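Side-chain contacts in fucolectin-related protein (Streptococcus pneumoniae, PDB 2WMF), which probably hydrolyses glycosidic bonds in host carbohydrates such as blood-group antigens, as a catalytic module of glycoside hydrolase family 98: residues N51-G56 against R98-K103; K165-C170 against P194-A199; F229-L234 against E330-T335. All blocks are in the same frame, centred on the assembly; numbering follows the deposited sequence.

Contact 1 of 3, residues N51-G56 against R98-K103; sequences NGLWWG and REWYVK
The loop backbone at Gly52 comes nearest to helix 95-111 at Trp100, where the two CA atoms stand 7.8 Å apart, and at this distance the peptide carbonyl of Gly52 is met by a side chain reaching from the helix. The fold is a (beta/alpha)8 barrel: residues 51-56 belong to the loop that follows the first barrel strand, 39-45, while the helix carrying residues 98-103 links the second strand to the third. Trp100 illustrates how an indole can serve as polar and apolar partner along one edge. Its NE1 donates a hydrogen bond of 3.0 Å to Gly52 O, nearly straight at 161° and directed at a lone pair in the carbonyl plane. The oxygen also lies close to the plane of the ring, so the acceptor is met at the indole edge. With CG anti to the backbone N (chi1 -174°), the ring extends from the helix far enough to make this bond. Further round the same edge, CZ2 of Trp100 packs against the CD2 methyl of Leu53 at 3.9 Å, the two side chains crossing at about a right angle. Gly52 has a positive phi (84°) where the loop passes Trp100 and Lys103. Val83 also touches Trp100. Lys103, exposed, runs out extended until its last torsion bends it, and its CE methylene rests 3.7 Å from Asn51 O.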
loop_
_atom_site.group_PDB
_atom_site.type_symbol
_atom_site.label_atom_id
_atom_site.label_comp_id
_atom_site.label_asym_id
_atom_site.label_seq_id
_atom_site.Cartn_x
_atom_site.Cartn_y
_atom_site.Cartn_z
ATOM N N ASN A 51 -14.102 -21.235 -16.861
ATOM C CA ASN A 51 -12.696 -21.245 -17.289
ATOM C C ASN A 51 -11.682 -21.356 -16.131
ATOM O O ASN A 51 -10.453 -21.209 -16.332
ATOM C CB ASN A 51 -12.380 -20.005 -18.171
ATOM C CG ASN A 51 -12.224 -18.720 -17.375
ATOM O OD1 ASN A 51 -11.648 -17.728 -17.861
ATOM N ND2 ASN A 51 -12.725 -18.725 -16.150
ATOM N N GLY A 52 -12.192 -21.583 -14.926
ATOM C CA GLY A 52 -11.361 -21.659 -13.738
ATOM C C GLY A 52 -10.992 -20.348 -13.065
ATOM O O GLY A 52 -10.165 -20.374 -12.140
ATOM N N LEU A 53 -11.557 -19.211 -13.497
ATOM C CA LEU A 53 -11.304 -17.882 -12.827
ATOM C C LEU A 53 -12.581 -17.075 -12.544
ATOM O O LEU A 53 -13.545 -17.091 -13.313
ATOM C CB LEU A 53 -10.315 -16.999 -13.641
ATOM C CG LEU A 53 -8.908 -17.551 -13.892
ATOM C CD1 LEU A 53 -8.199 -16.638 -14.887
ATOM C CD2 LEU A 53 -8.098 -17.675 -12.593
ATOM N N TRP A 54 -12.574 -16.392 -11.408
ATOM C CA TRP A 54 -13.702 -15.587 -10.921
ATOM C C TRP A 54 -13.681 -14.196 -11.567
ATOM O O TRP A 54 -12.694 -13.794 -12.199
ATOM C CB TRP A 54 -13.634 -15.531 -9.398
ATOM C CG TRP A 54 -14.885 -15.049 -8.708
ATOM C CD1 TRP A 54 -14.983 -13.987 -7.859
ATOM C CD2 TRP A 54 -16.193 -15.615 -8.796
ATOM N NE1 TRP A 54 -16.278 -13.857 -7.392
ATOM C CE2 TRP A 54 -17.047 -14.834 -7.964
ATOM C CE3 TRP A 54 -16.732 -16.689 -9.499
ATOM C CZ2 TRP A 54 -18.401 -15.112 -7.819
ATOM C CZ3 TRP A 54 -18.100 -16.959 -9.357
ATOM C CH2 TRP A 54 -18.910 -16.165 -8.535
ATOM N N TRP A 55 -14.784 -13.466 -11.444
ATOM C CA TRP A 55 -14.892 -12.064 -11.895
ATOM C C TRP A 55 -14.762 -11.875 -13.409
ATOM O O TRP A 55 -14.544 -10.777 -13.903
ATOM C CB TRP A 55 -13.895 -11.173 -11.101
ATOM C CG TRP A 55 -14.408 -10.831 -9.722
ATOM C CD1 TRP A 55 -15.670 -10.413 -9.417
ATOM C CD2 TRP A 55 -13.715 -10.957 -8.480
ATOM N NE1 TRP A 55 -15.784 -10.207 -8.067
ATOM C CE2 TRP A 55 -14.603 -10.571 -7.466
ATOM C CE3 TRP A 55 -12.418 -11.349 -8.124
ATOM C CZ2 TRP A 55 -14.225 -10.523 -6.140
ATOM C CZ3 TRP A 55 -12.065 -11.346 -6.785
ATOM C CH2 TRP A 55 -12.961 -10.918 -5.822
ATOM N N GLY A 56 -14.974 -12.956 -14.160
ATOM C CA GLY A 56 -14.976 -12.872 -15.610
ATOM C C GLY A 56 -13.625 -12.610 -16.253
ATOM O O GLY A 56 -13.552 -12.254 -17.419
ATOM N N ARG A 98 -3.923 -28.842 -6.725
ATOM C CA ARG A 98 -2.674 -28.994 -7.459
ATOM C C ARG A 98 -2.950 -28.880 -8.990
ATOM O O ARG A 98 -2.220 -28.203 -9.730
ATOM C CB ARG A 98 -2.027 -30.334 -7.098
ATOM C CG ARG A 98 -1.552 -30.480 -5.664
ATOM C CD ARG A 98 -0.692 -31.720 -5.499
ATOM N NE ARG A 98 -0.406 -32.073 -4.117
ATOM C CZ ARG A 98 0.426 -33.049 -3.762
ATOM N NH1 ARG A 98 1.061 -33.757 -4.687
ATOM N NH2 ARG A 98 0.655 -33.320 -2.488
ATOM N N GLU A 99 -4.041 -29.502 -9.431
ATOM C CA GLU A 99 -4.448 -29.461 -10.832
ATOM C C GLU A 99 -4.642 -28.016 -11.301
ATOM O O GLU A 99 -4.207 -27.644 -12.404
ATOM C CB GLU A 99 -5.729 -30.294 -11.048
ATOM C CG GLU A 99 -5.382 -31.675 -11.494
ATOM C CD GLU A 99 -6.488 -32.712 -11.368
ATOM O OE1 GLU A 99 -7.683 -32.344 -11.186
ATOM O OE2 GLU A 99 -6.123 -33.927 -11.446
ATOM N N TRP A 100 -5.292 -27.212 -10.455
ATOM C CA TRP A 100 -5.526 -25.812 -10.768
ATOM C C TRP A 100 -4.213 -25.038 -10.844
ATOM O O TRP A 100 -4.010 -24.281 -11.790
ATOM C CB TRP A 100 -6.457 -25.165 -9.732
ATOM C CG TRP A 100 -6.850 -23.752 -10.100
ATOM C CD1 TRP A 100 -7.856 -23.377 -10.927
ATOM C CD2 TRP A 100 -6.232 -22.533 -9.636
ATOM N NE1 TRP A 100 -7.907 -21.999 -11.023
ATOM C CE2 TRP A 100 -6.932 -21.457 -10.231
ATOM C CE3 TRP A 100 -5.156 -22.250 -8.785
ATOM C CZ2 TRP A 100 -6.591 -20.119 -10.000
ATOM C CZ3 TRP A 100 -4.833 -20.923 -8.548
ATOM C CH2 TRP A 100 -5.542 -19.879 -9.146
ATOM N N TYR A 101 -3.337 -25.215 -9.852
ATOM C CA TYR A 101 -2.018 -24.545 -9.885
ATOM C C TYR A 101 -1.271 -24.861 -11.192
ATOM O O TYR A 101 -0.757 -23.966 -11.839
ATOM C CB TYR A 101 -1.145 -24.976 -8.714
ATOM C CG TYR A 101 -1.505 -24.412 -7.334
ATOM C CD1 TYR A 101 -1.848 -23.072 -7.143
ATOM C CD2 TYR A 101 -1.440 -25.227 -6.216
ATOM C CE1 TYR A 101 -2.146 -22.585 -5.863
ATOM C CE2 TYR A 101 -1.739 -24.747 -4.934
ATOM C CZ TYR A 101 -2.097 -23.424 -4.777
ATOM O OH TYR A 101 -2.372 -22.984 -3.507
ATOM N N VAL A 102 -1.249 -26.142 -11.547
ATOM C CA VAL A 102 -0.550 -26.620 -12.744
ATOM C C VAL A 102 -1.194 -26.082 -14.008
ATOM O O VAL A 102 -0.488 -25.594 -14.902
ATOM C CB VAL A 102 -0.444 -28.171 -12.764
ATOM C CG1 VAL A 102 0.075 -28.671 -14.140
ATOM C CG2 VAL A 102 0.466 -28.668 -11.614
ATOM N N LYS A 103 -2.511 -26.125 -14.085
ATOM C CA LYS A 103 -3.243 -25.487 -15.195
ATOM C C LYS A 103 -2.817 -24.038 -15.385
ATOM O O LYS A 103 -2.521 -23.603 -16.477
ATOM C CB LYS A 103 -4.772 -25.573 -14.973
ATOM C CG LYS A 103 -5.625 -24.883 -16.042
ATOM C CD LYS A 103 -7.063 -24.724 -15.540
ATOM C CE LYS A 103 -7.895 -23.825 -16.434
ATOM N NZ LYS A 103 -8.501 -24.577 -17.566
#

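Contact 2 of 3, residues K165-C170 against P194-A199; sequences KYLEVC and PTFFEA
The phenyl ring of Phe196 is the flat group of this contact, and Leu167 approaches it obliquely, over neither a clear face nor a clear edge: the CD2 methyl stops 4.4 Å from CE1. Other neighbours also touch the ring. Trp179 meets it edge-to-face, while Ala160 and Ser163, two small residues earlier on helix 159-172, pack against it as well.

The same methyl makes the closest contacts across the helix pair. CD2 of Leu167 lies 4.0 Å from CB of Ala199 and slightly closer, 3.7 Å, to the carbonyl O of that residue, so it settles against the side chain and backbone of Ala199 together. The CB atoms of both residues are directed at the opposite helix. With CG of Leu167 anti to its backbone N (chi1 173°), the branch is carried across the interface, and a chi2 of 57° leaves CD2 as the foremost methyl. The small side chain of Ala199 lets the methyl come down beside the helix backbone; Ala164 touches Ala199 as well. Leu167 is also in contact with Phe177 of strand 176-180 and with Asn206.

No hydrogen bond joins the segments. The charged pair nearby is internal to helix 159-172, where Lys165 NZ and Glu168 OE1 form a weak salt bridge of 3.4 Å near the surface. Apolar packing of this kind, between neighbouring helices on the outside of the parallel strands, is characteristic of the helical layer of a (beta/alpha)8 barrel, here between helix 159-172 and helix 194-203, which precede strands 176-180 and 207-212.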
loop_
_atom_site.group_PDB
_atom_site.type_symbol
_atom_site.label_atom_id
_atom_site.label_comp_id
_atom_site.label_asym_id
_atom_site.label_seq_id
_atom_site.Cartn_x
_atom_site.Cartn_y
_atom_site.Cartn_z
ATOM N N LYS A 165 9.917 -23.138 5.996
ATOM C CA LYS A 165 10.303 -24.209 5.063
ATOM C C LYS A 165 10.076 -23.752 3.629
ATOM O O LYS A 165 10.917 -23.985 2.750
ATOM C CB LYS A 165 9.528 -25.487 5.333
ATOM C CG LYS A 165 9.961 -26.634 4.439
ATOM C CD LYS A 165 11.365 -27.219 4.780
ATOM C CE LYS A 165 12.013 -27.790 3.551
ATOM N NZ LYS A 165 12.443 -26.616 2.714
ATOM N N TYR A 166 8.949 -23.106 3.365
ATOM C CA TYR A 166 8.720 -22.617 2.002
ATOM C C TYR A 166 9.727 -21.530 1.606
ATOM O O TYR A 166 10.208 -21.506 0.447
ATOM C CB TYR A 166 7.313 -22.077 1.832
ATOM C CG TYR A 166 6.184 -23.103 1.886
ATOM C CD1 TYR A 166 6.167 -24.243 1.045
ATOM C CD2 TYR A 166 5.123 -22.904 2.744
ATOM C CE1 TYR A 166 5.104 -25.141 1.100
ATOM C CE2 TYR A 166 4.070 -23.753 2.784
ATOM C CZ TYR A 166 4.050 -24.887 1.985
ATOM O OH TYR A 166 2.957 -25.725 2.073
ATOM N N LEU A 167 10.074 -20.663 2.555
ATOM C CA LEU A 167 11.091 -19.632 2.307
ATOM C C LEU A 167 12.432 -20.293 1.870
ATOM O O LEU A 167 13.109 -19.801 0.969
ATOM C CB LEU A 167 11.245 -18.761 3.560
ATOM C CG LEU A 167 12.380 -17.718 3.574
ATOM C CD1 LEU A 167 12.281 -16.724 2.395
ATOM C CD2 LEU A 167 12.383 -17.003 4.964
ATOM N N GLU A 168 12.830 -21.364 2.555
ATOM C CA GLU A 168 14.050 -22.113 2.190
ATOM C C GLU A 168 13.984 -22.624 0.748
ATOM O O GLU A 168 14.930 -22.462 -0.021
ATOM C CB GLU A 168 14.232 -23.265 3.175
ATOM C CG GLU A 168 15.405 -24.121 2.879
ATOM C CD GLU A 168 15.643 -25.177 3.964
ATOM O OE1 GLU A 168 14.774 -25.408 4.833
ATOM O OE2 GLU A 168 16.732 -25.773 3.945
ATOM N N VAL A 169 12.843 -23.175 0.357
ATOM C CA VAL A 169 12.651 -23.625 -1.030
ATOM C C VAL A 169 12.774 -22.426 -1.992
ATOM O O VAL A 169 13.407 -22.511 -3.043
ATOM C CB VAL A 169 11.302 -24.328 -1.278
ATOM C CG1 VAL A 169 11.166 -24.777 -2.765
ATOM C CG2 VAL A 169 11.110 -25.570 -0.389
ATOM N N CYS A 170 12.141 -21.306 -1.643
ATOM C CA CYS A 170 12.266 -20.109 -2.441
ATOM C C CYS A 170 13.723 -19.717 -2.630
ATOM O O CYS A 170 14.132 -19.373 -3.725
ATOM C CB CYS A 170 11.466 -18.961 -1.807
ATOM S SG CYS A 170 9.653 -19.166 -2.007
ATOM N N PRO A 194 11.267 -19.466 16.842
ATOM C CA PRO A 194 12.682 -19.643 16.562
ATOM C C PRO A 194 12.982 -20.120 15.149
ATOM O O PRO A 194 13.974 -19.705 14.577
ATOM C CB PRO A 194 13.120 -20.698 17.570
ATOM C CG PRO A 194 11.944 -21.279 18.096
ATOM C CD PRO A 194 10.817 -20.311 17.936
ATOM N N THR A 195 12.096 -20.923 14.584
ATOM C CA THR A 195 12.287 -21.437 13.222
ATOM C C THR A 195 12.227 -20.306 12.194
ATOM O O THR A 195 13.069 -20.193 11.308
ATOM C CB THR A 195 11.292 -22.564 12.891
ATOM O OG1 THR A 195 11.315 -23.566 13.937
ATOM C CG2 THR A 195 11.608 -23.263 11.495
ATOM N N PHE A 196 11.205 -19.466 12.298
ATOM C CA PHE A 196 11.035 -18.371 11.356
ATOM C C PHE A 196 12.084 -17.272 11.542
ATOM O O PHE A 196 12.569 -16.701 10.554
ATOM C CB PHE A 196 9.611 -17.804 11.361
ATOM C CG PHE A 196 9.340 -16.983 10.151
ATOM C CD1 PHE A 196 9.156 -17.605 8.921
ATOM C CD2 PHE A 196 9.343 -15.591 10.186
ATOM C CE1 PHE A 196 8.964 -16.878 7.771
ATOM C CE2 PHE A 196 9.175 -14.859 9.021
ATOM C CZ PHE A 196 8.952 -15.491 7.826
ATOM N N PHE A 197 12.438 -16.964 12.790
ATOM C CA PHE A 197 13.502 -15.986 13.061
ATOM C C PHE A 197 14.835 -16.425 12.431
ATOM O O PHE A 197 15.513 -15.630 11.734
ATOM C CB PHE A 197 13.604 -15.703 14.553
ATOM C CG PHE A 197 14.671 -14.713 14.925
ATOM C CD1 PHE A 197 14.616 -13.393 14.484
ATOM C CD2 PHE A 197 15.708 -15.072 15.781
ATOM C CE1 PHE A 197 15.588 -12.488 14.848
ATOM C CE2 PHE A 197 16.671 -14.158 16.156
ATOM C CZ PHE A 197 16.607 -12.868 15.699
ATOM N N GLU A 198 15.202 -17.689 12.635
ATOM C CA GLU A 198 16.398 -18.254 12.027
ATOM C C GLU A 198 16.321 -18.204 10.487
ATOM O O GLU A 198 17.297 -17.807 9.805
ATOM C CB GLU A 198 16.639 -19.684 12.510
ATOM C CG GLU A 198 17.654 -20.455 11.720
ATOM C CD GLU A 198 19.082 -20.083 12.010
ATOM O OE1 GLU A 198 19.977 -20.631 11.302
ATOM O OE2 GLU A 198 19.346 -19.297 12.943
ATOM N N ALA A 199 15.196 -18.642 9.923
ATOM C CA ALA A 199 15.027 -18.592 8.444
ATOM C C ALA A 199 15.118 -17.169 7.891
ATOM O O ALA A 199 15.642 -16.951 6.791
ATOM C CB ALA A 199 13.729 -19.275 8.012
#

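Contact 3 of 3, residues F229-L234 against E330-T335; sequences FWLSGL and EVVNRT
Leu231 and Val331 make the tight part of this contact, each directing its CB at the opposing segment. The CD2 methyl of Leu231 lies 3.7 Å from CG1 of Val331, and CD1 of the leucine reaches the same methyl at 3.9 Å, so both tips of the fork close on one carbon. The two side chains cross at about a right angle. Val331 is doubly engaged: while CG1 faces the leucine, its other methyl, CG2, sits at the edge of the Trp230 indole, in the plane of the ring and 4.0 Å from CZ3. A chi1 of -180° sets CG1 anti to the backbone N and thereby sends the two methyls to different partners. CG2 also lies over the centre of the Arg334 guanidinium, 4.0 Å above its plane. That group is held by a hydrogen bond from NH1 to Thr284 O.

Segment 229-234 takes in the last residues of helix 219-231, which precedes barrel strand 237-243 in the (beta/alpha)8 fold, and the turn after it, where the chain leaves the helix through a Schellman motif at Gly233. The partner, helix 328-334, follows the barrel in sequence. Pro375 and Phe390 also cover Leu231, and Trp238 meets the Trp230 ring.

Toward solvent the contact thins out. Val332, partly exposed and less covered by the other segment than the buried Val331, adds a single touch, CG2 to Leu231 CD2 at 3.8 Å, with the two side chains sliding past each other in opposite directions. Just after the helix, Thr335 OG1 donates a hydrogen bond of 2.7 Å to Val331 O, approaching from above the carbonyl plane.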
loop_
_atom_site.group_PDB
_atom_site.type_symbol
_atom_site.label_atom_id
_atom_site.label_comp_id
_atom_site.label_asym_id
_atom_site.label_seq_id
_atom_site.Cartn_x
_atom_site.Cartn_y
_atom_site.Cartn_z
ATOM N N PHE A 229 11.199 -4.696 10.702
ATOM C CA PHE A 229 11.830 -5.989 10.278
ATOM C C PHE A 229 12.820 -5.770 9.122
ATOM O O PHE A 229 13.912 -6.331 9.102
ATOM C CB PHE A 229 10.773 -6.997 9.817
ATOM C CG PHE A 229 9.862 -7.553 10.913
ATOM C CD1 PHE A 229 10.298 -7.779 12.201
ATOM C CD2 PHE A 229 8.571 -7.908 10.579
ATOM C CE1 PHE A 229 9.447 -8.355 13.127
ATOM C CE2 PHE A 229 7.731 -8.464 11.486
ATOM C CZ PHE A 229 8.136 -8.676 12.757
ATOM N N TRP A 230 12.426 -4.947 8.172
ATOM C CA TRP A 230 13.247 -4.601 7.002
ATOM C C TRP A 230 14.493 -3.860 7.499
ATOM O O TRP A 230 15.607 -4.191 7.121
ATOM C CB TRP A 230 12.418 -3.728 6.058
ATOM C CG TRP A 230 13.160 -3.112 4.924
ATOM C CD1 TRP A 230 13.845 -3.767 3.918
ATOM C CD2 TRP A 230 13.302 -1.712 4.670
ATOM N NE1 TRP A 230 14.411 -2.825 3.061
ATOM C CE2 TRP A 230 14.048 -1.568 3.497
ATOM C CE3 TRP A 230 12.801 -0.557 5.304
ATOM C CZ2 TRP A 230 14.331 -0.313 2.955
ATOM C CZ3 TRP A 230 13.106 0.679 4.772
ATOM C CH2 TRP A 230 13.844 0.790 3.607
ATOM N N LEU A 231 14.298 -2.855 8.359
ATOM C CA LEU A 231 15.425 -2.060 8.886
ATOM C C LEU A 231 16.381 -2.927 9.719
ATOM O O LEU A 231 17.581 -2.618 9.840
ATOM C CB LEU A 231 14.889 -0.899 9.721
ATOM C CG LEU A 231 14.219 0.205 8.909
ATOM C CD1 LEU A 231 13.358 1.235 9.727
ATOM C CD2 LEU A 231 15.268 0.947 8.048
ATOM N N SER A 232 15.847 -3.994 10.327
ATOM C CA SER A 232 16.617 -4.919 11.158
ATOM C C SER A 232 17.344 -6.027 10.379
ATOM O O SER A 232 18.017 -6.864 10.989
ATOM C CB SER A 232 15.688 -5.569 12.197
ATOM O OG SER A 232 15.081 -4.622 13.080
ATOM N N GLY A 233 17.153 -6.045 9.061
ATOM C CA GLY A 233 17.805 -7.026 8.192
ATOM C C GLY A 233 17.136 -8.373 8.120
ATOM O O GLY A 233 17.742 -9.348 7.644
ATOM N N LEU A 234 15.900 -8.481 8.585
ATOM C CA LEU A 234 15.170 -9.755 8.569
ATOM C C LEU A 234 14.423 -10.047 7.254
ATOM O O LEU A 234 14.043 -11.175 7.014
ATOM C CB LEU A 234 14.213 -9.800 9.762
ATOM C CG LEU A 234 14.881 -9.760 11.144
ATOM C CD1 LEU A 234 13.852 -9.627 12.281
ATOM C CD2 LEU A 234 15.794 -10.986 11.374
ATOM N N GLU A 330 18.861 5.532 3.676
ATOM C CA GLU A 330 18.152 6.836 3.805
ATOM C C GLU A 330 17.156 6.807 5.001
ATOM O O GLU A 330 17.046 7.779 5.755
ATOM C CB GLU A 330 17.418 7.212 2.527
ATOM C CG GLU A 330 18.297 7.674 1.364
ATOM C CD GLU A 330 17.430 7.828 0.114
ATOM O OE1 GLU A 330 16.830 8.914 0.085
ATOM O OE2 GLU A 330 17.279 6.875 -0.736
ATOM N N VAL A 331 16.428 5.702 5.126
ATOM C CA VAL A 331 15.522 5.535 6.262
ATOM C C VAL A 331 16.291 5.472 7.570
ATOM O O VAL A 331 15.962 6.202 8.508
ATOM C CB VAL A 331 14.559 4.377 6.050
ATOM C CG1 VAL A 331 13.610 4.208 7.247
ATOM C CG2 VAL A 331 13.746 4.607 4.780
ATOM N N VAL A 332 17.343 4.668 7.634
ATOM C CA VAL A 332 18.184 4.655 8.841
ATOM C C VAL A 332 18.670 6.076 9.190
ATOM O O VAL A 332 18.548 6.557 10.332
ATOM C CB VAL A 332 19.364 3.659 8.703
ATOM C CG1 VAL A 332 20.427 3.916 9.788
ATOM C CG2 VAL A 332 18.812 2.228 8.730
ATOM N N ASN A 333 19.163 6.793 8.192
ATOM C CA ASN A 333 19.837 8.055 8.483
ATOM C C ASN A 333 18.913 9.193 8.911
ATOM O O ASN A 333 19.342 10.086 9.652
ATOM C CB ASN A 333 20.798 8.420 7.373
ATOM C CG ASN A 333 22.062 7.537 7.438
ATOM O OD1 ASN A 333 22.528 7.232 8.544
ATOM N ND2 ASN A 333 22.569 7.093 6.311
ATOM N N ARG A 334 17.637 9.115 8.551
ATOM C CA ARG A 334 16.652 10.113 8.989
ATOM C C ARG A 334 16.011 9.766 10.348
ATOM O O ARG A 334 15.249 10.569 10.905
ATOM C CB ARG A 334 15.553 10.268 7.923
ATOM C CG ARG A 334 14.486 9.192 8.024
ATOM C CD ARG A 334 13.601 9.146 6.820
ATOM N NE ARG A 334 12.577 8.122 6.960
ATOM C CZ ARG A 334 11.674 7.804 6.036
ATOM N NH1 ARG A 334 11.673 8.405 4.861
ATOM N NH2 ARG A 334 10.766 6.880 6.336
ATOM N N THR A 335 16.307 8.573 10.870
ATOM C CA THR A 335 15.640 8.083 12.085
ATOM C C THR A 335 16.311 8.654 13.326
ATOM O O THR A 335 17.478 8.393 13.583
ATOM C CB THR A 335 15.606 6.529 12.101
ATOM O OG1 THR A 335 14.883 6.035 10.945
ATOM C CG2 THR A 335 14.927 6.001 13.353
#

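In the fold
The three contacts follow one another along the chain, each closing before the next opens. Contacts 1 and 2 lie wholly in the part of the chain that builds the (beta/alpha)8 barrel, with centres 28 Å apart, and do not touch. Contact 3 lies 39 Å from contact 1, between centres, but only 22 Å from contact 2, which it meets where Phe197 CE1 packs on Leu234 CD2 at 3.8 Å, so helix 194-203 meets the turn that follows helix 219-231. In contact 3, helix 219-231 packs on helix 328-334, which comes after the last barrel strand, 289-293, and so joins the barrel's helical layer to later parts of the chain.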